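Local coordinates for OmpT protein (Vibrio cholerae serotype O1, PDB 6EHD), which probably acts as a porin of the outer membrane, a beta barrel whose channel lets ions and small solutes diffuse across, at residues V283-G288 with F317-R322; E20-E25 with S100-G105; K244-A249 with G272-F277; G96-Y101 with Y297-S302. The protein carries 1 engineered substitution. One frame throughout, in Å; residues are numbered along the deposited sequence.

How the contacts relate
Contacts 1 and 3 join neighbouring strands of the barrel wall, and strand 263-276 of contact 3 pairs with strand 281-291 of contact 1. Contacts 2 and 4 hold a loop folded inside the barrel, and they share Ser100 and Tyr101. Contact 2 fixes that loop to the wall, with its centre about 7 Å from that of contact 1. Contact 4 fixes it to residues 297-302, and the centres of contacts 2 and 4 are about 10 Å apart. Glu286 of contact 1 takes the loop amide of Tyr101, OE1 to N 2.8 Å. Glu274 of contact 3 takes the phenol of the same tyrosine, OE1 to OH 2.6 Å. One detergent molecule, C8E, touches contacts 1, 2 and 4.

Contact 1 of 4, residues V283-G288 with F317-R322; sequences VYAEYG and FGIGAR. With C8E ((hydroxyethyloxy)tri(ethyloxy)octane), chain G.
The ring of Tyr284 lies over Gly320, where the glycine leaves a hollow on the facing strand. Gly320 CA sits 4.1 Å from the ring centroid, over one face, as a CH-pi contact. The ring is tipped across the strand because CG lies between the backbone N and the carbonyl carbon (chi1 36°). Arg322 closes the far end of the hollow. Its CG meets the edge of the tyrosine ring in plane, and NE donates to Tyr284 OH at 3.0 Å. Ring and guanidinium planes stand 79° apart. Glu20 is the stronger partner of that hydroxyl, and Tyr324 holds Arg322 NH1. The strands are antiparallel neighbours in the porin barrel. An aromatic ring set over a glycine of the next strand resembles the mortise-tenon joints of other outer-membrane barrels. Backbone bonds pair Tyr284 with Gly320 and Glu286 with Gly318. The other side of the sheet has small bumps in a row. Val283 CG1 meets Ala321 CB at 3.7 Å, and Ala285 CB meets Ile319 CG2 at 4.0 Å. Further along, Tyr287 CD1 comes over one face of the Phe317 ring, 3.6 Å from CE2. Arg322 NH1 also donates to the ether oxygen O18 of C8E at 3.1 Å.

Contact 2 of 4, residues E20-E25 with S100-G105; sequences ELKFLE and SYFFGG. With C8E ((hydroxyethyloxy)tri(ethyloxy)octane), chain G.
Lys22 lies on a barrel strand and Phe102 on an irregular loop, and their CA atoms, 8.7 Å apart, mark the nearest approach of the two backbones. Side chains and two waters bridge that gap. Phe102 points toward the strand. Its CE1 atom meets the end of Glu20 and the alkyl chain of Lys22, each obliquely to the ring and sliding past it in the opposite direction. Glu20 CD is 3.8 Å from Phe102 CE1, with carboxylate and ring planes 53° apart. Lys22 CG reaches the same CE1 at 4.1 Å. Phe103, further along the loop, meets the strand nearer its Leu24 end, where Leu24 CD2 comes obliquely to the ring, 3.8 Å from Phe103 CE1. One face of the Phe103 ring is filled by CB of Phe102. Ser100 OG accepts the amide of Gly104. Tyr101 turns one ring face to C14 of the detergent C8E. As in general porins, a loop folded into the barrel probably narrows the channel here. One water donates to Glu20 OE2 at 2.7 Å and to Tyr101 O. Glu20 OE2 also bonds to Tyr284 OH. A bend at chi3 (76°) turns Lys22 NZ to a second water, which accepts from it at 2.8 Å and donates to Phe102 O. Charged side chains of the strand thus reach two loop carbonyls by way of water, which probably helps to fix the loop.

Contact 3 of 4, residues K244-A249 with G272-F277; sequences KTKLYA and GVEYKF
Lys246 and Glu274 face each other as a hydrogen-bonded pair across an antiparallel beta hairpin, strands 245-258 and 263-276, in the wall of the porin barrel. Glu274 N donates to Lys246 O at 2.8 Å, and Lys246 N donates back to Glu274 O. Tyr248 and Gly272 pair in the same way. Tyr248 N reaches Gly272 O from above the carbonyl plane, 39° out of it, though its N-H points fairly straight at the oxygen. Lys276 N adds a bond to Lys244 O. Lys246 NZ stands 4.2 Å from Glu274 OE2, too far for a salt bridge. A water links them: it accepts from Lys246 NZ at 2.7 Å, donates to Glu274 OE2 at 2.6 Å, and accepts weakly from Lys276 NZ. Through it the two lysines would probably help stabilise the carboxylate as an anion. Glu274 OE1 is bonded to Tyr101 OH of the inner loop. Tyr248 CG sits between the backbone N and the carbonyl carbon (chi1 61°), which lays the ring over Gly272, whose CA is 3.8 Å from the centroid. Its hydroxyl is bonded to Glu286 on the next strand but one. Lys244 NZ makes a weak bond to Lys276 O, and its CD touches Tyr275 OH as the two side chains cross. Thr245 OG1 meets the edge of the Tyr275 ring, 3.4 Å from CD1. On that same face Leu247 CD2 touches Val273 CG2 at 3.8 Å.

Contact 4 of 4, residues G96-Y101 with Y297-S302; sequences GADYSY and YTNKGS. With C8E ((hydroxyethyloxy)tri(ethyloxy)octane), chain G.
Tyr101 and Gly301 bring their backbones together, CA to CA 4.6 Å, where the irregular segment 96-101 passes residues 297-302. Asn299 carries most of the side-chain contact. Its CG is anti to the backbone N (chi1 176°), which sends the amide across to the loop. ND2 gives a weak, bent bond to Ser100 OG at 2.9 Å, and it also bonds to Gly104 O. The other end of the amide serves its own segment. OD1 accepts Ser302 N at 2.9 Å, an Asx motif that ties Asn299 to Ser302, and Ser302 OG too. Asp98 does the same on the loop. Its OD1 takes the amide of Ser100, as an Asx turn, and uses its syn lone pair for Ser100 OG at 2.6 Å. Both segments lie near the centre of the chain, inside the porin barrel. There the loop 96-105 meets a second inward part of the chain, consistent with a constriction built from both. Asp98 OD2 is held by Tyr95 OH and by a water at 2.8 Å. That water donates to Ser100 O too, and accepts from Gly301 N, so one molecule joins three groups of the two segments. Carboxylate and amide planes of Asp98 and Asn299 are turned 54° apart. Tyr101 O touches Ser302 CB at 3.2 Å. The same oxygen lies 3.3 Å from Asn299 OD1, two acceptors side by side. The detergent C8E runs along the loop, its C14 lying 3.4 Å from Ser100 O.

Contact 1 of 4, residues V283-G288 with F317-R322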
# COMPACT_ATOMS: atom_id res chain seq x y z
N VAL A 283 0.90 -13.18 -16.07
CA VAL A 283 1.94 -13.84 -15.27
C VAL A 283 3.13 -12.86 -15.09
O VAL A 283 3.27 -11.88 -15.82
CB VAL A 283 2.48 -15.17 -15.92
CG1 VAL A 283 1.29 -16.18 -15.98
CG2 VAL A 283 3.06 -14.92 -17.27
N TYR A 284 3.93 -13.18 -14.10
CA TYR A 284 5.09 -12.32 -13.81
C TYR A 284 6.19 -13.09 -13.05
O TYR A 284 5.92 -14.08 -12.33
CB TYR A 284 4.63 -11.09 -12.93
CG TYR A 284 3.54 -11.36 -11.93
CD1 TYR A 284 2.20 -11.32 -12.28
CD2 TYR A 284 3.84 -11.74 -10.66
CE1 TYR A 284 1.18 -11.64 -11.40
CE2 TYR A 284 2.81 -12.01 -9.72
CZ TYR A 284 1.47 -12.02 -10.12
OH TYR A 284 0.47 -12.30 -9.17
N ALA A 285 7.44 -12.59 -13.17
CA ALA A 285 8.56 -13.16 -12.46
C ALA A 285 9.51 -12.01 -12.02
O ALA A 285 9.74 -11.08 -12.83
CB ALA A 285 9.34 -14.09 -13.42
N GLU A 286 10.03 -12.15 -10.81
CA GLU A 286 10.81 -11.09 -10.23
C GLU A 286 11.98 -11.58 -9.40
O GLU A 286 11.88 -12.55 -8.64
CB GLU A 286 9.81 -10.25 -9.28
CG GLU A 286 10.35 -8.94 -8.73
CD GLU A 286 9.19 -8.17 -7.98
OE1 GLU A 286 8.15 -7.93 -8.69
OE2 GLU A 286 9.36 -7.87 -6.78
N TYR A 287 13.07 -10.81 -9.45
CA TYR A 287 14.22 -10.98 -8.52
C TYR A 287 14.31 -9.75 -7.60
O TYR A 287 14.19 -8.60 -8.07
CB TYR A 287 15.47 -11.03 -9.38
CG TYR A 287 16.79 -10.89 -8.61
CD1 TYR A 287 17.13 -11.81 -7.61
CD2 TYR A 287 17.63 -9.77 -8.78
CE1 TYR A 287 18.36 -11.67 -6.87
CE2 TYR A 287 18.82 -9.61 -8.02
CZ TYR A 287 19.19 -10.58 -7.09
OH TYR A 287 20.41 -10.44 -6.38
N GLY A 288 14.52 -10.02 -6.32
CA GLY A 288 14.74 -9.02 -5.28
C GLY A 288 16.07 -9.24 -4.48
O GLY A 288 16.28 -10.33 -3.97
N PHE A 317 13.35 -14.59 -5.03
CA PHE A 317 12.66 -14.69 -6.30
C PHE A 317 11.16 -15.00 -6.05
O PHE A 317 10.78 -15.67 -5.08
CB PHE A 317 13.19 -15.84 -7.19
CG PHE A 317 14.65 -15.78 -7.41
CD1 PHE A 317 15.55 -16.25 -6.41
CD2 PHE A 317 15.14 -15.24 -8.57
CE1 PHE A 317 16.92 -16.15 -6.59
CE2 PHE A 317 16.54 -15.18 -8.77
CZ PHE A 317 17.40 -15.62 -7.77
N GLY A 318 10.33 -14.47 -6.95
CA GLY A 318 8.88 -14.75 -6.98
C GLY A 318 8.35 -14.97 -8.34
O GLY A 318 8.83 -14.37 -9.29
N ILE A 319 7.40 -15.92 -8.52
CA ILE A 319 6.75 -16.06 -9.78
C ILE A 319 5.21 -16.16 -9.46
O ILE A 319 4.79 -16.72 -8.45
CB ILE A 319 7.21 -17.34 -10.57
CG1 ILE A 319 6.98 -18.58 -9.71
CG2 ILE A 319 8.71 -17.23 -10.95
CD1 ILE A 319 7.29 -19.92 -10.43
N GLY A 320 4.38 -15.61 -10.37
CA GLY A 320 2.88 -15.62 -10.09
C GLY A 320 2.05 -15.60 -11.28
O GLY A 320 2.52 -15.25 -12.36
N ALA A 321 0.77 -15.96 -11.11
CA ALA A 321 -0.18 -15.89 -12.19
C ALA A 321 -1.55 -15.48 -11.56
O ALA A 321 -1.85 -15.79 -10.36
CB ALA A 321 -0.43 -17.28 -12.85
N ARG A 322 -2.27 -14.73 -12.34
CA ARG A 322 -3.60 -14.17 -11.93
C ARG A 322 -4.66 -14.42 -12.98
O ARG A 322 -4.43 -14.35 -14.26
CB ARG A 322 -3.49 -12.61 -11.78
CG ARG A 322 -2.64 -12.18 -10.65
CD ARG A 322 -2.51 -10.64 -10.64
NE ARG A 322 -1.59 -10.23 -9.60
CZ ARG A 322 -1.41 -8.94 -9.29
NH1 ARG A 322 -2.09 -7.99 -9.96
NH2 ARG A 322 -0.49 -8.63 -8.39
C11 C8E G . 2.70 -1.37 -11.98
O12 C8E G . 2.25 -2.68 -11.53
C13 C8E G . 2.52 -2.87 -10.11
C14 C8E G . 1.87 -4.14 -9.58
O15 C8E G . 0.45 -3.86 -9.64
C16 C8E G . -0.45 -4.92 -9.82
C17 C8E G . -0.60 -5.40 -8.45
O18 C8E G . -1.95 -5.51 -8.03
C19 C8E G . -2.36 -6.12 -6.79
C20 C8E G . -2.86 -5.74 -5.34
O21 C8E G . -2.88 -6.78 -4.22

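Contact 2 of 4, residues E20-E25 with S100-G105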
# COMPACT_ATOMS: atom_id res chain seq x y z
N GLU A 20 0.91 -17.97 -6.43
CA GLU A 20 2.27 -17.34 -6.27
C GLU A 20 3.21 -18.31 -5.52
O GLU A 20 2.79 -18.96 -4.52
CB GLU A 20 2.12 -15.99 -5.50
CG GLU A 20 1.38 -14.95 -6.41
CD GLU A 20 1.19 -13.52 -5.81
OE1 GLU A 20 1.13 -13.42 -4.61
OE2 GLU A 20 0.90 -12.58 -6.59
N LEU A 21 4.45 -18.41 -6.01
CA LEU A 21 5.54 -19.18 -5.40
C LEU A 21 6.64 -18.18 -5.04
O LEU A 21 7.06 -17.40 -5.93
CB LEU A 21 6.08 -20.13 -6.42
CG LEU A 21 5.06 -21.20 -6.85
CD1 LEU A 21 4.19 -20.77 -8.03
CD2 LEU A 21 5.75 -22.53 -7.23
N LYS A 22 7.05 -18.20 -3.77
CA LYS A 22 8.11 -17.29 -3.26
C LYS A 22 9.36 -18.08 -2.79
O LYS A 22 9.21 -19.12 -2.06
CB LYS A 22 7.58 -16.41 -2.18
CG LYS A 22 6.62 -15.34 -2.72
CD LYS A 22 6.00 -14.48 -1.62
CE LYS A 22 6.95 -13.45 -1.10
NZ LYS A 22 6.21 -12.59 -0.15
N PHE A 23 10.55 -17.64 -3.22
CA PHE A 23 11.84 -18.30 -2.87
C PHE A 23 12.70 -17.28 -2.13
O PHE A 23 13.31 -16.41 -2.75
CB PHE A 23 12.57 -18.78 -4.11
CG PHE A 23 11.75 -19.68 -5.04
CD1 PHE A 23 10.77 -19.13 -5.88
CD2 PHE A 23 12.01 -21.07 -5.14
CE1 PHE A 23 10.00 -19.94 -6.75
CE2 PHE A 23 11.25 -21.89 -5.97
CZ PHE A 23 10.24 -21.35 -6.79
N LEU A 24 12.64 -17.32 -0.82
CA LEU A 24 13.33 -16.32 0.02
C LEU A 24 14.70 -16.89 0.49
O LEU A 24 14.76 -18.05 0.86
CB LEU A 24 12.49 -15.90 1.21
CG LEU A 24 11.10 -15.28 0.97
CD1 LEU A 24 10.47 -14.88 2.31
CD2 LEU A 24 11.24 -14.12 -0.02
N GLU A 25 15.77 -16.11 0.39
CA GLU A 25 17.13 -16.53 0.92
C GLU A 25 17.03 -17.40 2.18
O GLU A 25 16.44 -16.95 3.19
CB GLU A 25 17.99 -15.31 1.29
CG GLU A 25 19.49 -15.63 1.47
CD GLU A 25 20.22 -16.00 0.17
OE1 GLU A 25 20.37 -17.19 -0.17
OE2 GLU A 25 20.66 -15.11 -0.53
N SER A 100 6.79 -2.86 -8.38
CA SER A 100 6.99 -4.33 -8.24
C SER A 100 5.69 -5.14 -8.00
O SER A 100 4.62 -4.59 -7.64
CB SER A 100 7.96 -4.56 -7.05
OG SER A 100 7.37 -4.28 -5.78
N TYR A 101 5.80 -6.48 -8.15
CA TYR A 101 4.75 -7.47 -7.84
C TYR A 101 4.99 -8.19 -6.49
O TYR A 101 4.06 -8.75 -5.97
CB TYR A 101 4.64 -8.50 -8.96
CG TYR A 101 3.79 -8.11 -10.08
CD1 TYR A 101 2.44 -8.38 -10.05
CD2 TYR A 101 4.32 -7.49 -11.22
CE1 TYR A 101 1.61 -7.92 -11.11
CE2 TYR A 101 3.50 -7.10 -12.29
CZ TYR A 101 2.13 -7.36 -12.23
OH TYR A 101 1.28 -6.95 -13.28
N PHE A 102 6.20 -8.15 -5.90
CA PHE A 102 6.58 -8.89 -4.69
C PHE A 102 7.39 -8.18 -3.60
O PHE A 102 7.04 -8.23 -2.43
CB PHE A 102 7.35 -10.21 -5.01
CG PHE A 102 6.55 -11.28 -5.69
CD1 PHE A 102 5.68 -12.04 -4.99
CD2 PHE A 102 6.71 -11.49 -7.10
CE1 PHE A 102 4.95 -13.07 -5.64
CE2 PHE A 102 6.02 -12.57 -7.73
CZ PHE A 102 5.16 -13.33 -6.98
N PHE A 103 8.48 -7.50 -3.97
CA PHE A 103 9.52 -7.14 -2.97
C PHE A 103 9.70 -5.65 -2.64
O PHE A 103 10.30 -5.32 -1.64
CB PHE A 103 10.88 -7.71 -3.43
CG PHE A 103 10.88 -9.25 -3.62
CD1 PHE A 103 10.50 -10.07 -2.52
CD2 PHE A 103 11.16 -9.82 -4.85
CE1 PHE A 103 10.44 -11.49 -2.69
CE2 PHE A 103 11.09 -11.22 -5.01
CZ PHE A 103 10.75 -12.03 -3.91
N GLY A 104 9.24 -4.76 -3.53
CA GLY A 104 9.35 -3.28 -3.28
C GLY A 104 8.31 -2.70 -2.38
O GLY A 104 7.42 -3.43 -1.89
N GLY A 105 8.42 -1.38 -2.17
CA GLY A 105 7.63 -0.59 -1.21
C GLY A 105 8.39 -0.22 0.06
O GLY A 105 7.79 0.35 0.99
C11 C8E G . 2.70 -1.37 -11.98
O12 C8E G . 2.25 -2.68 -11.53
C13 C8E G . 2.52 -2.87 -10.11
C14 C8E G . 1.87 -4.14 -9.58
O15 C8E G . 0.45 -3.86 -9.64
C16 C8E G . -0.45 -4.92 -9.82
C17 C8E G . -0.60 -5.40 -8.45
O18 C8E G . -1.95 -5.51 -8.03
C19 C8E G . -2.36 -6.12 -6.79
C20 C8E G . -2.86 -5.74 -5.34
O21 C8E G . -2.88 -6.78 -4.22
O HOH W 1 1.56 -9.94 -6.76
O HOH W 2 5.33 -10.44 -1.70

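Contact 3 of 4, residues K244-A249 with G272-F277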
# COMPACT_ATOMS: atom_id res chain seq x y z
N LYS A 244 2.42 -7.16 -25.29
CA LYS A 244 2.04 -7.90 -24.12
C LYS A 244 3.04 -7.90 -23.03
O LYS A 244 2.77 -8.49 -22.03
CB LYS A 244 1.76 -9.37 -24.52
CG LYS A 244 0.53 -9.48 -25.43
CD LYS A 244 0.60 -10.83 -26.12
CE LYS A 244 -0.69 -11.29 -26.71
NZ LYS A 244 -1.76 -11.51 -25.71
N THR A 245 4.21 -7.26 -23.22
CA THR A 245 5.31 -7.54 -22.37
C THR A 245 5.92 -6.22 -21.78
O THR A 245 6.25 -5.34 -22.56
CB THR A 245 6.43 -8.34 -23.11
OG1 THR A 245 5.94 -9.60 -23.63
CG2 THR A 245 7.48 -8.74 -22.16
N LYS A 246 6.08 -6.18 -20.44
CA LYS A 246 6.65 -5.01 -19.75
C LYS A 246 7.73 -5.41 -18.80
O LYS A 246 7.59 -6.35 -17.99
CB LYS A 246 5.51 -4.28 -19.04
CG LYS A 246 5.95 -3.04 -18.27
CD LYS A 246 4.75 -2.17 -17.88
CE LYS A 246 4.08 -2.51 -16.63
NZ LYS A 246 2.90 -1.54 -16.56
N LEU A 247 8.89 -4.73 -18.91
CA LEU A 247 9.94 -4.93 -17.95
C LEU A 247 9.83 -3.84 -16.84
O LEU A 247 9.43 -2.70 -17.10
CB LEU A 247 11.37 -4.80 -18.62
CG LEU A 247 11.67 -5.76 -19.80
CD1 LEU A 247 13.17 -5.69 -20.18
CD2 LEU A 247 11.30 -7.16 -19.41
N TYR A 248 10.33 -4.15 -15.67
CA TYR A 248 10.30 -3.13 -14.58
C TYR A 248 11.48 -3.33 -13.62
O TYR A 248 12.09 -4.41 -13.48
CB TYR A 248 8.96 -3.19 -13.83
CG TYR A 248 8.67 -4.50 -13.15
CD1 TYR A 248 9.12 -4.77 -11.87
CD2 TYR A 248 7.90 -5.48 -13.81
CE1 TYR A 248 8.82 -5.97 -11.23
CE2 TYR A 248 7.61 -6.71 -13.18
CZ TYR A 248 8.07 -6.97 -11.92
OH TYR A 248 7.80 -8.15 -11.24
N ALA A 249 11.87 -2.23 -12.94
CA ALA A 249 13.02 -2.27 -11.97
C ALA A 249 12.94 -1.12 -10.98
O ALA A 249 12.28 -0.07 -11.26
CB ALA A 249 14.37 -2.21 -12.75
N GLY A 272 12.10 -7.25 -12.82
CA GLY A 272 11.09 -8.28 -13.20
C GLY A 272 10.50 -8.06 -14.54
O GLY A 272 10.83 -7.11 -15.30
N VAL A 273 9.62 -9.03 -14.91
CA VAL A 273 8.96 -9.02 -16.15
C VAL A 273 7.49 -9.42 -15.98
O VAL A 273 7.21 -10.31 -15.17
CB VAL A 273 9.62 -10.00 -17.18
CG1 VAL A 273 9.70 -11.39 -16.71
CG2 VAL A 273 8.92 -9.96 -18.53
N GLU A 274 6.61 -8.68 -16.68
CA GLU A 274 5.14 -8.93 -16.71
C GLU A 274 4.72 -9.34 -18.09
O GLU A 274 5.01 -8.64 -19.10
CB GLU A 274 4.38 -7.64 -16.30
CG GLU A 274 2.80 -7.67 -16.43
CD GLU A 274 2.29 -6.21 -16.42
OE1 GLU A 274 2.14 -5.62 -15.31
OE2 GLU A 274 2.23 -5.57 -17.50
N TYR A 275 3.84 -10.36 -18.20
CA TYR A 275 3.36 -10.79 -19.52
C TYR A 275 1.85 -10.97 -19.42
O TYR A 275 1.39 -11.75 -18.58
CB TYR A 275 4.00 -12.13 -19.99
CG TYR A 275 3.49 -12.63 -21.30
CD1 TYR A 275 4.05 -12.20 -22.52
CD2 TYR A 275 2.46 -13.59 -21.37
CE1 TYR A 275 3.61 -12.62 -23.75
CE2 TYR A 275 1.99 -14.00 -22.63
CZ TYR A 275 2.58 -13.58 -23.80
OH TYR A 275 2.11 -13.94 -25.07
N LYS A 276 1.14 -10.31 -20.32
CA LYS A 276 -0.40 -10.37 -20.33
C LYS A 276 -0.90 -11.35 -21.40
O LYS A 276 -0.63 -11.18 -22.58
CB LYS A 276 -0.95 -8.96 -20.58
CG LYS A 276 -0.74 -8.06 -19.36
CD LYS A 276 -1.34 -6.64 -19.63
CE LYS A 276 -1.16 -5.70 -18.47
NZ LYS A 276 -1.96 -4.45 -18.65
N PHE A 277 -1.43 -12.49 -20.97
CA PHE A 277 -2.11 -13.37 -21.94
C PHE A 277 -3.36 -12.70 -22.55
O PHE A 277 -3.62 -12.84 -23.76
CB PHE A 277 -2.46 -14.73 -21.33
CG PHE A 277 -1.27 -15.65 -21.17
CD1 PHE A 277 -0.99 -16.59 -22.17
CD2 PHE A 277 -0.49 -15.70 -20.01
CE1 PHE A 277 0.09 -17.40 -22.10
CE2 PHE A 277 0.57 -16.59 -19.91
CZ PHE A 277 0.85 -17.46 -20.94
O HOH W 3 2.52 -6.39 -19.97
O HOH W 4 1.04 -3.27 -17.57

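Contact 4 of 4, residues G96-Y101 with Y297-S302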
# COMPACT_ATOMS: atom_id res chain seq x y z
N GLY A 96 3.15 5.43 -4.25
CA GLY A 96 4.43 6.12 -4.66
C GLY A 96 5.14 5.25 -5.66
O GLY A 96 4.52 4.34 -6.22
N ALA A 97 6.42 5.54 -5.90
CA ALA A 97 7.19 4.95 -6.98
C ALA A 97 7.75 3.55 -6.60
O ALA A 97 8.96 3.34 -6.48
CB ALA A 97 8.33 5.93 -7.46
N ASP A 98 6.82 2.59 -6.49
CA ASP A 98 7.12 1.18 -6.39
C ASP A 98 6.26 0.43 -7.45
O ASP A 98 4.97 0.53 -7.35
CB ASP A 98 6.84 0.59 -4.96
CG ASP A 98 6.73 -0.99 -4.98
OD1 ASP A 98 7.50 -1.65 -5.75
OD2 ASP A 98 5.86 -1.56 -4.26
N TYR A 99 6.89 -0.18 -8.47
CA TYR A 99 6.22 -0.81 -9.57
C TYR A 99 6.37 -2.33 -9.53
O TYR A 99 6.04 -3.01 -10.49
CB TYR A 99 6.72 -0.24 -10.89
CG TYR A 99 6.57 1.28 -10.98
CD1 TYR A 99 5.40 1.94 -10.59
CD2 TYR A 99 7.62 2.03 -11.44
CE1 TYR A 99 5.33 3.34 -10.58
CE2 TYR A 99 7.55 3.44 -11.45
CZ TYR A 99 6.40 4.09 -11.07
OH TYR A 99 6.36 5.51 -11.14
N SER A 100 6.79 -2.86 -8.38
CA SER A 100 6.99 -4.33 -8.24
C SER A 100 5.69 -5.14 -8.00
O SER A 100 4.62 -4.59 -7.64
CB SER A 100 7.96 -4.56 -7.05
OG SER A 100 7.37 -4.28 -5.78
N TYR A 101 5.80 -6.48 -8.15
CA TYR A 101 4.75 -7.47 -7.84
C TYR A 101 4.99 -8.19 -6.49
O TYR A 101 4.06 -8.75 -5.97
CB TYR A 101 4.64 -8.50 -8.96
CG TYR A 101 3.79 -8.11 -10.08
CD1 TYR A 101 2.44 -8.38 -10.05
CD2 TYR A 101 4.32 -7.49 -11.22
CE1 TYR A 101 1.61 -7.92 -11.11
CE2 TYR A 101 3.50 -7.10 -12.29
CZ TYR A 101 2.13 -7.36 -12.23
OH TYR A 101 1.28 -6.95 -13.28
N TYR A 297 7.25 -2.82 6.23
CA TYR A 297 6.63 -2.20 5.00
C TYR A 297 5.56 -3.13 4.44
O TYR A 297 5.51 -4.30 4.81
CB TYR A 297 7.73 -1.87 3.99
CG TYR A 297 8.33 -3.05 3.15
CD1 TYR A 297 9.31 -3.91 3.68
CD2 TYR A 297 7.86 -3.34 1.84
CE1 TYR A 297 9.84 -4.99 2.99
CE2 TYR A 297 8.43 -4.34 1.12
CZ TYR A 297 9.38 -5.22 1.69
OH TYR A 297 9.94 -6.21 0.94
N THR A 298 4.78 -2.57 3.50
CA THR A 298 3.73 -3.28 2.78
C THR A 298 3.98 -3.24 1.27
O THR A 298 4.37 -2.20 0.76
CB THR A 298 2.31 -2.64 3.16
OG1 THR A 298 1.43 -2.57 2.05
CG2 THR A 298 2.39 -1.28 3.72
N ASN A 299 4.01 -4.39 0.60
CA ASN A 299 4.13 -4.43 -0.87
C ASN A 299 2.70 -4.40 -1.38
O ASN A 299 1.93 -5.42 -1.16
CB ASN A 299 4.85 -5.71 -1.30
CG ASN A 299 4.90 -5.85 -2.81
OD1 ASN A 299 4.16 -6.69 -3.41
ND2 ASN A 299 5.75 -5.03 -3.47
N LYS A 300 2.30 -3.29 -2.03
CA LYS A 300 0.93 -3.15 -2.53
C LYS A 300 0.59 -4.22 -3.58
O LYS A 300 -0.53 -4.75 -3.61
CB LYS A 300 0.67 -1.75 -3.09
CG LYS A 300 -0.79 -1.46 -3.42
CD LYS A 300 -1.04 0.00 -3.77
CE LYS A 300 -2.45 0.31 -4.15
NZ LYS A 300 -2.56 1.70 -4.59
N GLY A 301 1.52 -4.52 -4.47
CA GLY A 301 1.25 -5.48 -5.56
C GLY A 301 0.74 -6.86 -5.07
O GLY A 301 -0.33 -7.38 -5.56
N SER A 302 1.42 -7.40 -4.08
CA SER A 302 1.09 -8.74 -3.61
C SER A 302 0.24 -8.72 -2.31
O SER A 302 -0.22 -9.79 -1.87
CB SER A 302 2.34 -9.52 -3.36
OG SER A 302 3.08 -9.01 -2.23
C11 C8E G . 2.70 -1.37 -11.98
O12 C8E G . 2.25 -2.68 -11.53
C13 C8E G . 2.52 -2.87 -10.11
C14 C8E G . 1.87 -4.14 -9.58
O15 C8E G . 0.45 -3.86 -9.64
C16 C8E G . -0.45 -4.92 -9.82
C17 C8E G . -0.60 -5.40 -8.45
O18 C8E G . -1.95 -5.51 -8.03
C19 C8E G . -2.36 -6.12 -6.79
C20 C8E G . -2.86 -5.74 -5.34
O21 C8E G . -2.88 -6.78 -4.22
O HOH W 5 3.84 -3.05 -5.43